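Local coordinates for EST1E (Clostridium proteoclasticum, PDB 2WTN), which probably hydrolyses ester bonds of feruloyl-type substrates as a serine esterase of the alpha/beta-hydrolase family, with ferulic acid bound in this structure, at residues G106-G111 and S132-I137; D200-Y205 and D226-D231. One frame throughout, in Å; residues are numbered along the deposited sequence.

Overall arrangement
Ser108 OG of contact 1 stands 2.5 Å from His228 NE2 of contact 2, probably hydrogen-bonded, and through this pair the two contacts supply what looks like the Ser-His-Asp triad of an alpha/beta-hydrolase. Contact 1 joins the turn from strand 99-107 into helix 109-120 to the loop after strand 125-131; contact 2 joins the loops after strands 192-197 and 218-223, neighbours in the same sheet. Their centres lie about 11 Å apart. Ser132 OG lies 2.7 Å from Tyr230 OH in a second probable bond. Ferulic acid touches both contacts, its carboxyl group lying beside Ser108 and His228.

Contact 1: G106-G111 and S132-I137; sequences GHSQGG and SPAAMI. With FER (3-(4-hydroxy-3-methoxyphenyl)-2-propenoic acid), chain H.
A turn with the GxSxG sequence and geometry of the nucleophile elbow of alpha/beta-hydrolases, Gly106 to Gly110, leads sharply from strand 99-107 into helix 109-120, and Ser108, the probable nucleophile at its apex, packs by its backbone against Ser132, Pro133 and Ala134 in the loop after the next strand. Ser108 has the positive phi (68°) expected of the strained residue at such a turn. Its carbonyl O accepts a nearly straight bond from Ala134 N at 3.0 Å, the donor standing well above the carbonyl plane, while its CA donates a C-H...O contact to Ser132 O at 3.1 Å. Ala134 CB points into the turn and rests 3.6 Å from Gln109 N. Gly111, without a side chain, lets the Pro133 ring settle against the first turn of the helix. His107 NE2 lies obliquely by Ser132 CB, 4.0 Å away, and is hydrogen-bonded to His228 O, which can only accept.

Ser108 OG, anti to the backbone N (chi1 -160°), faces the ligand's carboxyl group, where the model is too tight for details to be trusted; its protein partner is His228. Gln109 N gives ferulic acid O1 a hydrogen bond of 2.8 Å, and Phe36 N also bonds the ligand, consistent with an oxyanion hole of two backbone amides. The extended Gln109 side chain, its amide tied to Tyr172 and His77, crosses Ile137 at about a right angle. Ile137 and Met136 line the pocket beside the aromatic ring. Ile137 CD1 lies 3.7 Å from Gln109 OE1.

Contact 2: D200-Y205 and D226-D231; sequences DEAVPY and DTHCYD. With FER (3-(4-hydroxy-3-methoxyphenyl)-2-propenoic acid), chain H.
The His228 ring has Ala202 CB over one face, 3.7 Å above its plane and offset toward the rim in a CH-pi contact, and at its edge, close to the plane, it meets Asp200 OD2 and ferulic acid O2. His228 and Asp200 are the probable histidine and acid of the hydrolase triad, with Ser108 as the stronger partner of NE2. His228 ND1 donates to the syn lone pair of Asp200 OD2, 2.6 Å away, although carboxylate and ring planes are turned 46° apart. With CG anti to the backbone N (chi1 -165°) the Asp200 carboxylate reaches the His228 ring, while OD1 takes the amides of its own loop in an Asx turn: Ala202 N meets it at 2.8 Å nearly end-on and Val203 N at 3.2 Å from above the plane, both from the same face. Two amides and the imidazole grip this carboxylate, and a water links its OD2 to Thr227 O. Val203 CG2 closes in obliquely on His228 CE1 at 3.5 Å. A second water joins Glu201 OE1 with Thr227 OG1, Cys229 N and Asp231 OD2, bridging two carboxylates of like charge. From His228 NE2, a longer bond of 3.3 Å runs to ferulic acid O2.

Contact 1: G106-G111 and S132-I137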
loop_
_atom_site.group_PDB
_atom_site.type_symbol
_atom_site.label_atom_id
_atom_site.label_comp_id
_atom_site.label_asym_id
_atom_site.label_seq_id
_atom_site.Cartn_x
_atom_site.Cartn_y
_atom_site.Cartn_z
ATOM N N GLY B 106 1.446 -6.142 -18.217
ATOM C CA GLY B 106 2.630 -5.732 -17.515
ATOM C C GLY B 106 3.709 -6.774 -17.508
ATOM O O GLY B 106 3.408 -7.982 -17.625
ATOM N N HIS B 107 4.967 -6.313 -17.451
ATOM C CA HIS B 107 6.118 -7.207 -17.495
ATOM C C HIS B 107 6.864 -7.255 -16.158
ATOM O O HIS B 107 7.209 -6.206 -15.575
ATOM C CB HIS B 107 7.078 -6.843 -18.643
ATOM C CG HIS B 107 8.225 -7.798 -18.787
ATOM N ND1 HIS B 107 9.467 -7.527 -18.277
ATOM C CD2 HIS B 107 8.298 -9.042 -19.317
ATOM C CE1 HIS B 107 10.263 -8.566 -18.478
ATOM N NE2 HIS B 107 9.585 -9.498 -19.126
ATOM N N SER B 108 7.030 -8.463 -15.637
ATOM C CA SER B 108 7.920 -8.732 -14.466
ATOM C C SER B 108 7.375 -8.113 -13.214
ATOM O O SER B 108 6.250 -8.397 -12.860
ATOM C CB SER B 108 9.303 -8.303 -14.807
ATOM O OG SER B 108 10.251 -8.942 -13.946
ATOM N N GLN B 109 8.065 -7.175 -12.575
ATOM C CA GLN B 109 7.453 -6.490 -11.457
ATOM C C GLN B 109 6.160 -5.781 -11.844
ATOM O O GLN B 109 5.235 -5.694 -11.021
ATOM C CB GLN B 109 8.414 -5.548 -10.768
ATOM C CG GLN B 109 7.813 -4.804 -9.550
ATOM C CD GLN B 109 8.839 -3.989 -8.744
ATOM O OE1 GLN B 109 9.645 -4.583 -8.004
ATOM N NE2 GLN B 109 8.742 -2.617 -8.814
ATOM N N GLY B 110 6.064 -5.314 -13.077
ATOM C CA GLY B 110 4.820 -4.716 -13.633
ATOM C C GLY B 110 3.748 -5.753 -13.907
ATOM O O GLY B 110 2.537 -5.451 -13.788
ATOM N N GLY B 111 4.176 -6.980 -14.193
ATOM C CA GLY B 111 3.285 -8.185 -14.246
ATOM C C GLY B 111 2.636 -8.489 -12.899
ATOM O O GLY B 111 1.410 -8.668 -12.831
ATOM N N SER B 132 5.835 -12.635 -17.893
ATOM C CA SER B 132 6.850 -13.107 -16.953
ATOM C C SER B 132 6.708 -12.434 -15.593
ATOM O O SER B 132 7.620 -11.764 -15.124
ATOM C CB SER B 132 8.216 -12.960 -17.579
ATOM O OG SER B 132 8.194 -13.614 -18.869
ATOM N N PRO B 133 5.553 -12.620 -14.932
ATOM C CA PRO B 133 5.350 -11.817 -13.709
ATOM C C PRO B 133 6.258 -12.195 -12.542
ATOM O O PRO B 133 6.460 -13.386 -12.283
ATOM C CB PRO B 133 3.913 -12.060 -13.370
ATOM C CG PRO B 133 3.573 -13.420 -14.039
ATOM C CD PRO B 133 4.411 -13.508 -15.231
ATOM N N ALA B 134 6.796 -11.191 -11.863
ATOM C CA ALA B 134 7.706 -11.381 -10.715
ATOM C C ALA B 134 6.922 -11.586 -9.451
ATOM O O ALA B 134 7.084 -10.856 -8.444
ATOM C CB ALA B 134 8.641 -10.149 -10.558
ATOM N N ALA B 135 6.019 -12.560 -9.510
ATOM C CA ALA B 135 5.005 -12.691 -8.499
ATOM C C ALA B 135 5.479 -13.380 -7.237
ATOM O O ALA B 135 4.769 -13.285 -6.243
ATOM C CB ALA B 135 3.803 -13.386 -9.041
ATOM N N MET B 136 6.728 -13.864 -7.243
ATOM C CA MET B 136 7.422 -14.378 -6.055
ATOM C C MET B 136 8.082 -13.287 -5.194
ATOM O O MET B 136 8.545 -13.560 -4.125
ATOM C CB MET B 136 8.508 -15.367 -6.482
ATOM C CG MET B 136 9.798 -14.754 -7.077
ATOM S SD MET B 136 9.602 -13.784 -8.605
ATOM C CE MET B 136 11.260 -13.085 -8.588
ATOM N N ILE B 137 8.078 -12.043 -5.650
ATOM C CA ILE B 137 8.755 -11.001 -4.908
ATOM C C ILE B 137 8.286 -10.944 -3.424
ATOM O O ILE B 137 9.138 -10.811 -2.523
ATOM C CB ILE B 137 8.622 -9.606 -5.622
ATOM C CG1 ILE B 137 9.573 -9.498 -6.831
ATOM C CG2 ILE B 137 8.802 -8.408 -4.604
ATOM C CD1 ILE B 137 9.273 -8.260 -7.766
HETATM C C4 FER H . 14.229 -9.901 -7.663
HETATM C C5 FER H . 13.904 -10.516 -8.872
HETATM C C6 FER H . 13.191 -9.820 -9.849
HETATM C C3 FER H . 13.824 -8.575 -7.438
HETATM C C2 FER H . 13.086 -7.877 -8.427
HETATM C C1 FER H . 12.777 -8.498 -9.634
HETATM C C10 FER H . 13.427 -6.710 -6.149
HETATM C C7 FER H . 12.034 -7.808 -10.571
HETATM C C8 FER H . 12.466 -7.780 -11.879
HETATM C C9 FER H . 11.782 -7.071 -12.917
HETATM O O1 FER H . 10.715 -6.446 -12.668
HETATM O O2 FER H . 12.328 -7.095 -14.057
HETATM O O4 FER H . 14.930 -10.596 -6.718
HETATM O O3 FER H . 14.161 -7.951 -6.260
#

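Contact 2: D200-Y205 and D226-D231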
loop_
_atom_site.group_PDB
_atom_site.type_symbol
_atom_site.label_atom_id
_atom_site.label_comp_id
_atom_site.label_asym_id
_atom_site.label_seq_id
_atom_site.Cartn_x
_atom_site.Cartn_y
_atom_site.Cartn_z
ATOM N N ASP B 200 13.964 -18.355 -18.092
ATOM C CA ASP B 200 13.963 -17.047 -17.416
ATOM C C ASP B 200 14.916 -17.039 -16.214
ATOM O O ASP B 200 14.710 -17.684 -15.203
ATOM C CB ASP B 200 12.559 -16.620 -16.952
ATOM C CG ASP B 200 12.492 -15.140 -16.586
ATOM O OD1 ASP B 200 13.523 -14.588 -16.164
ATOM O OD2 ASP B 200 11.417 -14.529 -16.733
ATOM N N GLU B 201 15.984 -16.320 -16.454
ATOM C CA GLU B 201 17.078 -15.941 -15.574
ATOM C C GLU B 201 16.711 -15.237 -14.241
ATOM O O GLU B 201 17.402 -15.422 -13.222
ATOM C CB GLU B 201 17.923 -14.986 -16.437
ATOM C CG GLU B 201 17.067 -14.370 -17.695
ATOM C CD GLU B 201 17.549 -13.029 -18.126
ATOM O OE1 GLU B 201 17.598 -12.778 -19.348
ATOM O OE2 GLU B 201 17.900 -12.203 -17.238
ATOM N N ALA B 202 15.634 -14.430 -14.269
ATOM C CA ALA B 202 15.315 -13.509 -13.190
ATOM C C ALA B 202 14.127 -13.970 -12.366
ATOM O O ALA B 202 14.068 -13.731 -11.158
ATOM C CB ALA B 202 15.050 -12.148 -13.761
ATOM N N VAL B 203 13.198 -14.664 -12.995
ATOM C CA VAL B 203 11.944 -14.980 -12.377
ATOM C C VAL B 203 11.603 -16.396 -12.782
ATOM O O VAL B 203 11.341 -16.654 -13.941
ATOM C CB VAL B 203 10.827 -13.999 -12.873
ATOM C CG1 VAL B 203 9.519 -14.385 -12.318
ATOM C CG2 VAL B 203 11.170 -12.531 -12.516
ATOM N N PRO B 204 11.576 -17.320 -11.828
ATOM C CA PRO B 204 11.316 -18.715 -12.249
ATOM C C PRO B 204 9.974 -19.000 -12.930
ATOM O O PRO B 204 8.893 -18.761 -12.380
ATOM C CB PRO B 204 11.421 -19.514 -10.936
ATOM C CG PRO B 204 12.299 -18.603 -10.054
ATOM C CD PRO B 204 11.792 -17.213 -10.380
ATOM N N TYR B 205 10.091 -19.580 -14.121
ATOM C CA TYR B 205 8.974 -20.056 -14.921
ATOM C C TYR B 205 7.876 -20.780 -14.112
ATOM O O TYR B 205 6.673 -20.522 -14.307
ATOM C CB TYR B 205 9.541 -20.914 -16.093
ATOM C CG TYR B 205 8.513 -21.785 -16.786
ATOM C CD1 TYR B 205 7.701 -21.255 -17.798
ATOM C CD2 TYR B 205 8.342 -23.138 -16.435
ATOM C CE1 TYR B 205 6.748 -22.010 -18.423
ATOM C CE2 TYR B 205 7.373 -23.930 -17.082
ATOM C CZ TYR B 205 6.577 -23.338 -18.079
ATOM O OH TYR B 205 5.585 -24.022 -18.749
ATOM N N ASP B 226 13.277 -19.142 -23.856
ATOM C CA ASP B 226 13.474 -17.700 -23.809
ATOM C C ASP B 226 13.815 -17.178 -22.423
ATOM O O ASP B 226 13.609 -17.831 -21.407
ATOM C CB ASP B 226 12.297 -16.945 -24.450
ATOM C CG ASP B 226 12.748 -15.768 -25.298
ATOM O OD1 ASP B 226 13.945 -15.414 -25.211
ATOM O OD2 ASP B 226 11.894 -15.175 -26.030
ATOM N N THR B 227 14.332 -15.966 -22.462
ATOM C CA THR B 227 14.874 -15.216 -21.368
ATOM C C THR B 227 13.782 -14.310 -20.743
ATOM O O THR B 227 12.636 -14.289 -21.205
ATOM C CB THR B 227 16.011 -14.348 -21.931
ATOM O OG1 THR B 227 15.504 -13.384 -22.864
ATOM C CG2 THR B 227 17.049 -15.230 -22.714
ATOM N N HIS B 228 14.174 -13.557 -19.715
ATOM C CA HIS B 228 13.293 -12.640 -19.025
ATOM C C HIS B 228 12.709 -11.558 -19.920
ATOM O O HIS B 228 11.527 -11.298 -19.854
ATOM C CB HIS B 228 13.998 -11.958 -17.855
ATOM C CG HIS B 228 13.032 -11.318 -16.889
ATOM N ND1 HIS B 228 11.855 -11.938 -16.499
ATOM C CD2 HIS B 228 13.050 -10.107 -16.275
ATOM C CE1 HIS B 228 11.201 -11.140 -15.674
ATOM N NE2 HIS B 228 11.916 -10.031 -15.506
ATOM N N CYS B 229 13.543 -10.950 -20.759
ATOM C CA CYS B 229 13.030 -9.925 -21.711
ATOM C C CYS B 229 12.829 -10.439 -23.118
ATOM O O CYS B 229 12.791 -9.650 -24.022
ATOM C CB CYS B 229 13.902 -8.662 -21.734
ATOM S SG CYS B 229 14.073 -7.993 -20.133
ATOM N N TYR B 230 12.725 -11.757 -23.280
ATOM C CA TYR B 230 12.363 -12.348 -24.557
ATOM C C TYR B 230 13.358 -11.974 -25.646
ATOM O O TYR B 230 13.003 -11.471 -26.692
ATOM C CB TYR B 230 10.925 -11.977 -24.973
ATOM C CG TYR B 230 9.916 -11.979 -23.846
ATOM C CD1 TYR B 230 9.642 -13.129 -23.132
ATOM C CD2 TYR B 230 9.276 -10.815 -23.466
ATOM C CE1 TYR B 230 8.711 -13.135 -22.080
ATOM C CE2 TYR B 230 8.349 -10.787 -22.410
ATOM C CZ TYR B 230 8.059 -11.936 -21.721
ATOM O OH TYR B 230 7.159 -11.870 -20.667
ATOM N N ASP B 231 14.624 -12.228 -25.374
ATOM C CA ASP B 231 15.681 -11.801 -26.285
ATOM C C ASP B 231 15.578 -12.540 -27.632
ATOM O O ASP B 231 15.910 -11.978 -28.642
ATOM C CB ASP B 231 17.059 -12.082 -25.658
ATOM C CG ASP B 231 17.391 -11.149 -24.476
ATOM O OD1 ASP B 231 16.778 -10.065 -24.337
ATOM O OD2 ASP B 231 18.290 -11.522 -23.703
HETATM C C4 FER H . 14.229 -9.901 -7.663
HETATM C C5 FER H . 13.904 -10.516 -8.872
HETATM C C6 FER H . 13.191 -9.820 -9.849
HETATM C C3 FER H . 13.824 -8.575 -7.438
HETATM C C2 FER H . 13.086 -7.877 -8.427
HETATM C C1 FER H . 12.777 -8.498 -9.634
HETATM C C10 FER H . 13.427 -6.710 -6.149
HETATM C C7 FER H . 12.034 -7.808 -10.571
HETATM C C8 FER H . 12.466 -7.780 -11.879
HETATM C C9 FER H . 11.782 -7.071 -12.917
HETATM O O1 FER H . 10.715 -6.446 -12.668
HETATM O O2 FER H . 12.328 -7.095 -14.057
HETATM O O4 FER H . 14.930 -10.596 -6.718
HETATM O O3 FER H . 14.161 -7.951 -6.260
HETATM O O HOH W 1 10.297 -14.747 -19.324
HETATM O O HOH W 2 16.616 -11.157 -21.050
#